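Lipase (Pelosinus fermentans, PDB 5AH0) probably hydrolyses ester bonds as a lipase of the α/β-hydrolase fold and can cleave the polyester poly(butylene adipate-co-terephthalate). Local coordinates at residues H10-G14 with F175-A179; E19-L23 with L186-T190; S263-T267 with D353-H357. All coordinates share one frame; numbering follows the deposited sequence.

Interaction 1. Residues H10-G14 with F175-A179; sequences HGFMG and FGDFA
Phe12 sits on the loop after strand 6-9, where lipases of the α/β-hydrolase fold usually build the oxyanion hole, and joins Phe175 and Phe178 of helix 173-190 in a buried aromatic cluster. The sequence His-Gly-Phe-Met-Gly is consistent with that loop, and the helix is probably part of the lid region, as in related lipases. With CG anti to the backbone N (chi1 172°), the Phe12 ring is sent out to the helix, where two phenylalanines three residues apart receive it at neighbouring corners. Phe12 CZ lies 3.5 Å from Phe175 CE2, while on the other flank Phe12 CE2 comes within 3.3 Å of Phe178 CD2. The planes are turned by only 19° against Phe175 and 30° against Phe178, but both pairs are slid so far apart that the rings barely overlap and meet obliquely, through a few carbons of each. Phenylalanine suits all three places, being flat, apolar and long enough to bridge from loop to helix.

Met13 bends twice along its chain: CG rests 3.4 Å above the plane of the Phe12 ring, near its rim, and SD meets Ala179 CB at 3.7 Å, where the small alanine lets the thioether approach the helix. Gly11 to Gly14 form a type II turn. Gly11 O is gripped twice, by Gly14 N (3.1 Å) and by His10 ND1, whose bond of 3.1 Å to Gly11 O lies in the imidazole plane; a CB on Gly14 would run into that same ND1.

Phe223 of helix 215-223 packs on Phe175 and Ala179, and Phe290 of helix 288-294 meets Phe178 edge-to-face. Farther along helix 173-190, Leu182 and Val183 touch Met13.

Interaction 2. Residues E19-L23 with L186-T190; sequences EVLGL and LASFT
Val20 and Leu23 open and close a type II turn in the long loop between strand 6-9 and helix 32-38, and meet the later part of helix 173-190: Val20 packs on Leu186 and Thr190, and Leu23 on these two and on Phe189. Leu23 N bonds to Val20 O (3.2 Å) to close the turn. At its third position Gly22 takes backbone angles at which a CB would press on the preceding carbonyl oxygen.

Leu186 divides its two methyls: CD1 meets Val20 CG2 at 4.0 Å, and CD2 meets Leu23 CD2 at 4.1 Å, the branched chains crossing at about right angles. Leu23, its CG anti to the backbone N (chi1 -162°), extends to the helix and sets CD1 at the edge of the Phe189 ring, in its plane, 3.8 Å from CE2. Such branched aliphatic groups fill a partly buried seam well because each methyl can serve a different neighbour.

Thr190 has one polar and one apolar branch, and the seam uses both. Its CG2 lies 4.0 Å from Val20 CG1 and 3.8 Å from Leu21 O. The hydroxyl, placed between the backbone N and the carbonyl carbon (chi1 63°), turns back on its own helix to donate to Leu186 O, and also receives Ala192 N. With an alanine here in place of Thr190, a gap would probably open beside Val20 CG1 and Leu23 CB, Leu186 O would lose one of its two donors, and Ala192 N its acceptor. Thr190 OG1 stands 3.0 Å from Leu186 O, tilted 27° from the carbonyl plane, while Thr190 N reaches the same oxygen from the opposite face.

Interaction 3. Residues S263-T267 with D353-H357; sequences STCAT and DTIDH
Cys265 and Asp353 form a parallel bridge with their CA atoms 5.0 Å apart, beyond which Thr354 N gives a weak bond to Cys265 O, 2.7 Å long but bent to 118°. Thr354 then adopts left-handed backbone angles (phi 65°), and the chain leaves the sheet with Ile355 and Asp356 still beside the strand end.

The side chains follow this divergence. Beside the bridge, Asp353 OD1 lies 3.7 Å from Cys265 CB and takes a weak bond from Thr354 N at 3.1 Å, so an acidic side chain helps to cover this NH. One residue earlier on the strand, Thr264 sets CB 3.4 Å from Ile355 O and crosses Ile355 at about a right angle, their CG2 methyls 3.9 Å apart. Both are beta-branched, which gives each a methyl close to the backbone, where the two can meet. Ala266 contributes a single methyl, 3.7 Å from Ile355 O and 3.9 Å from Asp356 CB; a small residue fits where the two backbones run so near.

The hydroxyl of Thr264, placed between the backbone N and the carbonyl carbon (chi1 53°), bonds to Asp315 OD2, the same oxygen that takes His357 ND1, which makes Thr264 a second-shell partner of that histidine. His357 NE2 meets Ser114 OG, and the series Asp315-His357-Ser114 is consistent with the catalytic triad of α/β-hydrolases.

The contact lies at the end of strand 258-265, which pairs in parallel with 153-159, 346-348 and 352-353; Ser114 just follows strand 108-113, and the loop bearing His357 runs on to helix 370-380.

In the fold
Interactions 1 and 2 hold the same pair of elements: the loop after strand 6-9 meets helix 173-190 twice, with centres about 15 Å apart. Interaction 1 is fully buried and relies on aromatic rings and a thioether, whereas interaction 2, nearer the surface, uses aliphatic methyls and one ring edge. Neither has a hydrogen bond across it. Interaction 3 joins a sheet strand and the loop after strand 352-353, through a parallel bridge and one weak backbone bond with small side chains packed beside them. It is partly buried, Thr264 and Ile355 inside, Asp353 and Thr354 exposed. Its centre lies about 17 Å from that of interaction 1, and the two share no segment.

Interaction 1. Residues H10-G14 with F175-A179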
loop_
_atom_site.group_PDB
_atom_site.type_symbol
_atom_site.label_atom_id
_atom_site.label_comp_id
_atom_site.label_asym_id
_atom_site.label_seq_id
_atom_site.Cartn_x
_atom_site.Cartn_y
_atom_site.Cartn_z
ATOM N N HIS A 10 -3.417 -2.616 -2.603
ATOM C CA HIS A 10 -3.808 -2.410 -1.202
ATOM C C HIS A 10 -2.646 -1.946 -0.321
ATOM O O HIS A 10 -1.471 -2.058 -0.698
ATOM C CB HIS A 10 -4.415 -3.693 -0.625
ATOM C CG HIS A 10 -3.434 -4.816 -0.484
ATOM N ND1 HIS A 10 -2.445 -4.823 0.476
ATOM C CD2 HIS A 10 -3.297 -5.972 -1.177
ATOM C CE1 HIS A 10 -1.735 -5.934 0.363
ATOM N NE2 HIS A 10 -2.229 -6.647 -0.635
ATOM N N GLY A 11 -2.981 -1.438 0.862
ATOM C CA GLY A 11 -1.966 -0.906 1.751
ATOM C C GLY A 11 -1.635 -1.801 2.933
ATOM O O GLY A 11 -1.611 -3.030 2.825
ATOM N N PHE A 12 -1.356 -1.166 4.066
ATOM C CA PHE A 12 -1.036 -1.854 5.310
ATOM C C PHE A 12 -2.200 -2.736 5.796
ATOM O O PHE A 12 -3.309 -2.253 5.952
ATOM C CB PHE A 12 -0.636 -0.796 6.346
ATOM C CG PHE A 12 -0.453 -1.318 7.738
ATOM C CD1 PHE A 12 0.257 -2.482 7.986
ATOM C CD2 PHE A 12 -0.984 -0.620 8.810
ATOM C CE1 PHE A 12 0.422 -2.953 9.287
ATOM C CE2 PHE A 12 -0.828 -1.077 10.104
ATOM C CZ PHE A 12 -0.120 -2.245 10.346
ATOM N N MET A 13 -1.925 -4.023 6.019
ATOM C CA MET A 13 -2.914 -5.023 6.452
ATOM C C MET A 13 -3.977 -5.332 5.413
ATOM O O MET A 13 -4.958 -6.019 5.710
ATOM C CB MET A 13 -3.618 -4.599 7.743
ATOM C CG MET A 13 -2.710 -4.397 8.942
ATOM S SD MET A 13 -1.889 -5.904 9.422
ATOM C CE MET A 13 -3.246 -7.054 9.647
ATOM N N GLY A 14 -3.781 -4.840 4.196
ATOM C CA GLY A 14 -4.689 -5.137 3.101
ATOM C C GLY A 14 -4.691 -6.615 2.760
ATOM O O GLY A 14 -3.740 -7.327 3.095
ATOM N N PHE A 175 1.489 -0.382 16.750
ATOM C CA PHE A 175 1.507 -1.001 15.426
ATOM C C PHE A 175 0.977 -2.437 15.468
ATOM O O PHE A 175 0.144 -2.822 14.662
ATOM C CB PHE A 175 2.929 -0.981 14.863
ATOM C CG PHE A 175 3.126 -1.864 13.663
ATOM C CD1 PHE A 175 3.448 -3.210 13.815
ATOM C CD2 PHE A 175 3.020 -1.344 12.385
ATOM C CE1 PHE A 175 3.634 -4.016 12.727
ATOM C CE2 PHE A 175 3.217 -2.151 11.278
ATOM C CZ PHE A 175 3.522 -3.486 11.447
ATOM N N GLY A 176 1.486 -3.235 16.398
ATOM C CA GLY A 176 1.022 -4.601 16.561
ATOM C C GLY A 176 -0.395 -4.684 17.116
ATOM O O GLY A 176 -1.136 -5.620 16.815
ATOM N N ASP A 177 -0.778 -3.714 17.939
ATOM C CA ASP A 177 -2.132 -3.706 18.464
ATOM C C ASP A 177 -3.107 -3.453 17.327
ATOM O O ASP A 177 -4.170 -4.074 17.251
ATOM C CB ASP A 177 -2.311 -2.643 19.538
ATOM C CG ASP A 177 -3.728 -2.604 20.078
ATOM O OD1 ASP A 177 -4.049 -3.421 20.970
ATOM O OD2 ASP A 177 -4.533 -1.779 19.593
ATOM N N PHE A 178 -2.734 -2.534 16.440
ATOM C CA PHE A 178 -3.567 -2.225 15.296
ATOM C C PHE A 178 -3.713 -3.440 14.386
ATOM O O PHE A 178 -4.799 -3.730 13.900
ATOM C CB PHE A 178 -3.008 -1.062 14.491
ATOM C CG PHE A 178 -3.853 -0.727 13.308
ATOM C CD1 PHE A 178 -5.002 0.022 13.470
ATOM C CD2 PHE A 178 -3.546 -1.218 12.052
ATOM C CE1 PHE A 178 -5.815 0.296 12.394
ATOM C CE2 PHE A 178 -4.360 -0.943 10.965
ATOM C CZ PHE A 178 -5.492 -0.191 11.139
ATOM N N ALA A 179 -2.613 -4.140 14.138
ATOM C CA ALA A 179 -2.674 -5.288 13.255
ATOM C C ALA A 179 -3.616 -6.344 13.817
ATOM O O ALA A 179 -4.575 -6.746 13.148
ATOM C CB ALA A 179 -1.291 -5.865 13.035
#

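Interaction 2. Residues E19-L23 with L186-T190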
loop_
_atom_site.group_PDB
_atom_site.type_symbol
_atom_site.label_atom_id
_atom_site.label_comp_id
_atom_site.label_asym_id
_atom_site.label_seq_id
_atom_site.Cartn_x
_atom_site.Cartn_y
_atom_site.Cartn_z
ATOM N N GLU A 19 -9.268 -13.910 -0.052
ATOM C CA GLU A 19 -9.257 -13.839 1.400
ATOM C C GLU A 19 -10.452 -13.046 1.900
ATOM O O GLU A 19 -11.035 -12.265 1.146
ATOM C CB GLU A 19 -7.969 -13.187 1.897
ATOM C CG GLU A 19 -6.707 -13.980 1.639
ATOM C CD GLU A 19 -5.452 -13.152 1.878
ATOM O OE1 GLU A 19 -5.354 -12.040 1.316
ATOM O OE2 GLU A 19 -4.559 -13.615 2.623
ATOM N N VAL A 20 -10.802 -13.242 3.171
ATOM C CA VAL A 20 -11.877 -12.494 3.814
ATOM C C VAL A 20 -13.119 -12.512 2.944
ATOM O O VAL A 20 -13.516 -11.487 2.388
ATOM C CB VAL A 20 -11.471 -11.031 4.090
ATOM C CG1 VAL A 20 -12.514 -10.332 4.955
ATOM C CG2 VAL A 20 -10.119 -10.979 4.772
ATOM N N LEU A 21 -13.714 -13.691 2.812
ATOM C CA LEU A 21 -14.928 -13.844 2.030
ATOM C C LEU A 21 -15.978 -12.867 2.516
ATOM O O LEU A 21 -16.151 -12.678 3.720
ATOM C CB LEU A 21 -15.450 -15.274 2.120
ATOM C CG LEU A 21 -14.996 -16.197 0.995
ATOM C CD1 LEU A 21 -13.475 -16.299 0.939
ATOM C CD2 LEU A 21 -15.616 -17.573 1.178
ATOM N N GLY A 22 -16.661 -12.225 1.581
ATOM C CA GLY A 22 -17.762 -11.366 1.945
ATOM C C GLY A 22 -17.395 -9.907 2.075
ATOM O O GLY A 22 -18.277 -9.072 2.216
ATOM N N LEU A 23 -16.106 -9.591 2.050
ATOM C CA LEU A 23 -15.658 -8.200 2.117
ATOM C C LEU A 23 -14.439 -7.970 1.228
ATOM O O LEU A 23 -13.342 -8.451 1.520
ATOM C CB LEU A 23 -15.330 -7.792 3.556
ATOM C CG LEU A 23 -15.269 -6.275 3.794
ATOM C CD1 LEU A 23 -16.660 -5.668 3.769
ATOM C CD2 LEU A 23 -14.573 -5.928 5.073
ATOM N N LEU A 186 -12.099 -7.843 11.230
ATOM C CA LEU A 186 -12.604 -8.460 10.007
ATOM C C LEU A 186 -13.391 -9.738 10.300
ATOM O O LEU A 186 -14.464 -9.964 9.736
ATOM C CB LEU A 186 -11.452 -8.773 9.060
ATOM C CG LEU A 186 -10.681 -7.585 8.486
ATOM C CD1 LEU A 186 -9.591 -8.098 7.544
ATOM C CD2 LEU A 186 -11.605 -6.601 7.784
ATOM N N ALA A 187 -12.857 -10.561 11.197
ATOM C CA ALA A 187 -13.501 -11.814 11.577
ATOM C C ALA A 187 -14.877 -11.568 12.173
ATOM O O ALA A 187 -15.804 -12.322 11.911
ATOM C CB ALA A 187 -12.631 -12.595 12.553
ATOM N N SER A 188 -15.015 -10.518 12.975
ATOM C CA SER A 188 -16.310 -10.216 13.571
ATOM C C SER A 188 -17.290 -9.677 12.541
ATOM O O SER A 188 -18.408 -10.167 12.416
ATOM C CB SER A 188 -16.162 -9.204 14.704
ATOM O OG SER A 188 -17.433 -8.699 15.084
ATOM N N PHE A 189 -16.828 -8.706 11.765
ATOM C CA PHE A 189 -17.663 -7.977 10.822
ATOM C C PHE A 189 -18.250 -8.858 9.715
ATOM O O PHE A 189 -19.351 -8.601 9.242
ATOM C CB PHE A 189 -16.855 -6.845 10.205
ATOM C CG PHE A 189 -17.660 -5.917 9.350
ATOM C CD1 PHE A 189 -18.600 -5.074 9.913
ATOM C CD2 PHE A 189 -17.453 -5.862 7.985
ATOM C CE1 PHE A 189 -19.342 -4.213 9.126
ATOM C CE2 PHE A 189 -18.188 -4.996 7.197
ATOM C CZ PHE A 189 -19.131 -4.172 7.772
ATOM N N THR A 190 -17.498 -9.857 9.268
ATOM C CA THR A 190 -18.015 -10.805 8.290
ATOM C C THR A 190 -18.765 -11.966 8.950
ATOM O O THR A 190 -19.579 -12.627 8.315
ATOM C CB THR A 190 -16.892 -11.384 7.424
ATOM O OG1 THR A 190 -15.986 -12.132 8.248
ATOM C CG2 THR A 190 -16.146 -10.266 6.716
#

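Interaction 3. Residues S263-T267 with D353-H357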
loop_
_atom_site.group_PDB
_atom_site.type_symbol
_atom_site.label_atom_id
_atom_site.label_comp_id
_atom_site.label_asym_id
_atom_site.label_seq_id
_atom_site.Cartn_x
_atom_site.Cartn_y
_atom_site.Cartn_z
ATOM N N SER A 263 -5.579 13.215 -0.164
ATOM C CA SER A 263 -5.359 13.270 1.279
ATOM C C SER A 263 -6.651 13.108 2.053
ATOM O O SER A 263 -7.698 13.626 1.654
ATOM C CB SER A 263 -4.686 14.581 1.666
ATOM O OG SER A 263 -3.310 14.544 1.330
ATOM N N THR A 264 -6.574 12.380 3.162
ATOM C CA THR A 264 -7.738 12.107 4.004
ATOM C C THR A 264 -7.583 12.692 5.389
ATOM O O THR A 264 -6.478 12.846 5.895
ATOM C CB THR A 264 -7.981 10.611 4.167
ATOM O OG1 THR A 264 -6.762 10.000 4.625
ATOM C CG2 THR A 264 -8.399 9.994 2.833
ATOM N N CYS A 265 -8.710 12.993 6.011
ATOM C CA CYS A 265 -8.714 13.556 7.345
ATOM C C CYS A 265 -10.057 13.254 7.960
ATOM O O CYS A 265 -11.072 13.339 7.274
ATOM C CB CYS A 265 -8.462 15.069 7.324
ATOM S SG CYS A 265 -8.157 15.746 8.989
ATOM N N ALA A 266 -10.071 12.877 9.233
ATOM C CA ALA A 266 -11.332 12.553 9.883
ATOM C C ALA A 266 -11.192 12.551 11.394
ATOM O O ALA A 266 -10.132 12.250 11.920
ATOM C CB ALA A 266 -11.846 11.194 9.398
ATOM N N THR A 267 -12.272 12.871 12.094
ATOM C CA THR A 267 -12.315 12.561 13.502
ATOM C C THR A 267 -13.307 11.413 13.618
ATOM O O THR A 267 -14.485 11.540 13.270
ATOM C CB THR A 267 -12.727 13.758 14.411
ATOM O OG1 THR A 267 -14.087 14.089 14.165
ATOM C CG2 THR A 267 -11.867 14.985 14.152
ATOM N N ASP A 353 -12.052 15.426 3.132
ATOM C CA ASP A 353 -12.329 15.682 4.537
ATOM C C ASP A 353 -13.495 14.852 5.075
ATOM O O ASP A 353 -14.494 14.669 4.384
ATOM C CB ASP A 353 -12.605 17.168 4.727
ATOM C CG ASP A 353 -12.341 17.637 6.138
ATOM O OD1 ASP A 353 -11.644 16.917 6.900
ATOM O OD2 ASP A 353 -12.820 18.742 6.475
ATOM N N THR A 354 -13.360 14.394 6.321
ATOM C CA THR A 354 -14.290 13.471 6.995
ATOM C C THR A 354 -14.327 12.093 6.351
ATOM O O THR A 354 -15.296 11.343 6.528
ATOM C CB THR A 354 -15.730 13.970 7.023
ATOM O OG1 THR A 354 -16.311 13.728 5.735
ATOM C CG2 THR A 354 -15.803 15.470 7.403
ATOM N N ILE A 355 -13.282 11.784 5.591
ATOM C CA ILE A 355 -13.070 10.455 5.042
ATOM C C ILE A 355 -12.028 9.730 5.904
ATOM O O ILE A 355 -10.878 10.168 5.963
ATOM C CB ILE A 355 -12.579 10.547 3.586
ATOM C CG1 ILE A 355 -13.621 11.271 2.717
ATOM C CG2 ILE A 355 -12.196 9.142 3.012
ATOM C CD1 ILE A 355 -14.838 10.442 2.432
ATOM N N ASP A 356 -12.395 8.661 6.610
ATOM C CA ASP A 356 -11.348 7.991 7.381
ATOM C C ASP A 356 -10.620 6.954 6.513
ATOM O O ASP A 356 -10.917 6.801 5.322
ATOM C CB ASP A 356 -11.872 7.372 8.699
ATOM C CG ASP A 356 -12.842 6.200 8.509
ATOM O OD1 ASP A 356 -12.648 5.326 7.629
ATOM O OD2 ASP A 356 -13.806 6.131 9.314
ATOM N N HIS A 357 -9.660 6.260 7.109
ATOM C CA HIS A 357 -8.754 5.417 6.338
ATOM C C HIS A 357 -9.433 4.296 5.553
ATOM O O HIS A 357 -9.094 4.061 4.393
ATOM C CB HIS A 357 -7.716 4.806 7.265
ATOM C CG HIS A 357 -6.490 4.328 6.561
ATOM N ND1 HIS A 357 -5.593 5.192 5.971
ATOM C CD2 HIS A 357 -6.000 3.081 6.369
ATOM C CE1 HIS A 357 -4.600 4.495 5.448
ATOM N NE2 HIS A 357 -4.823 3.211 5.673
#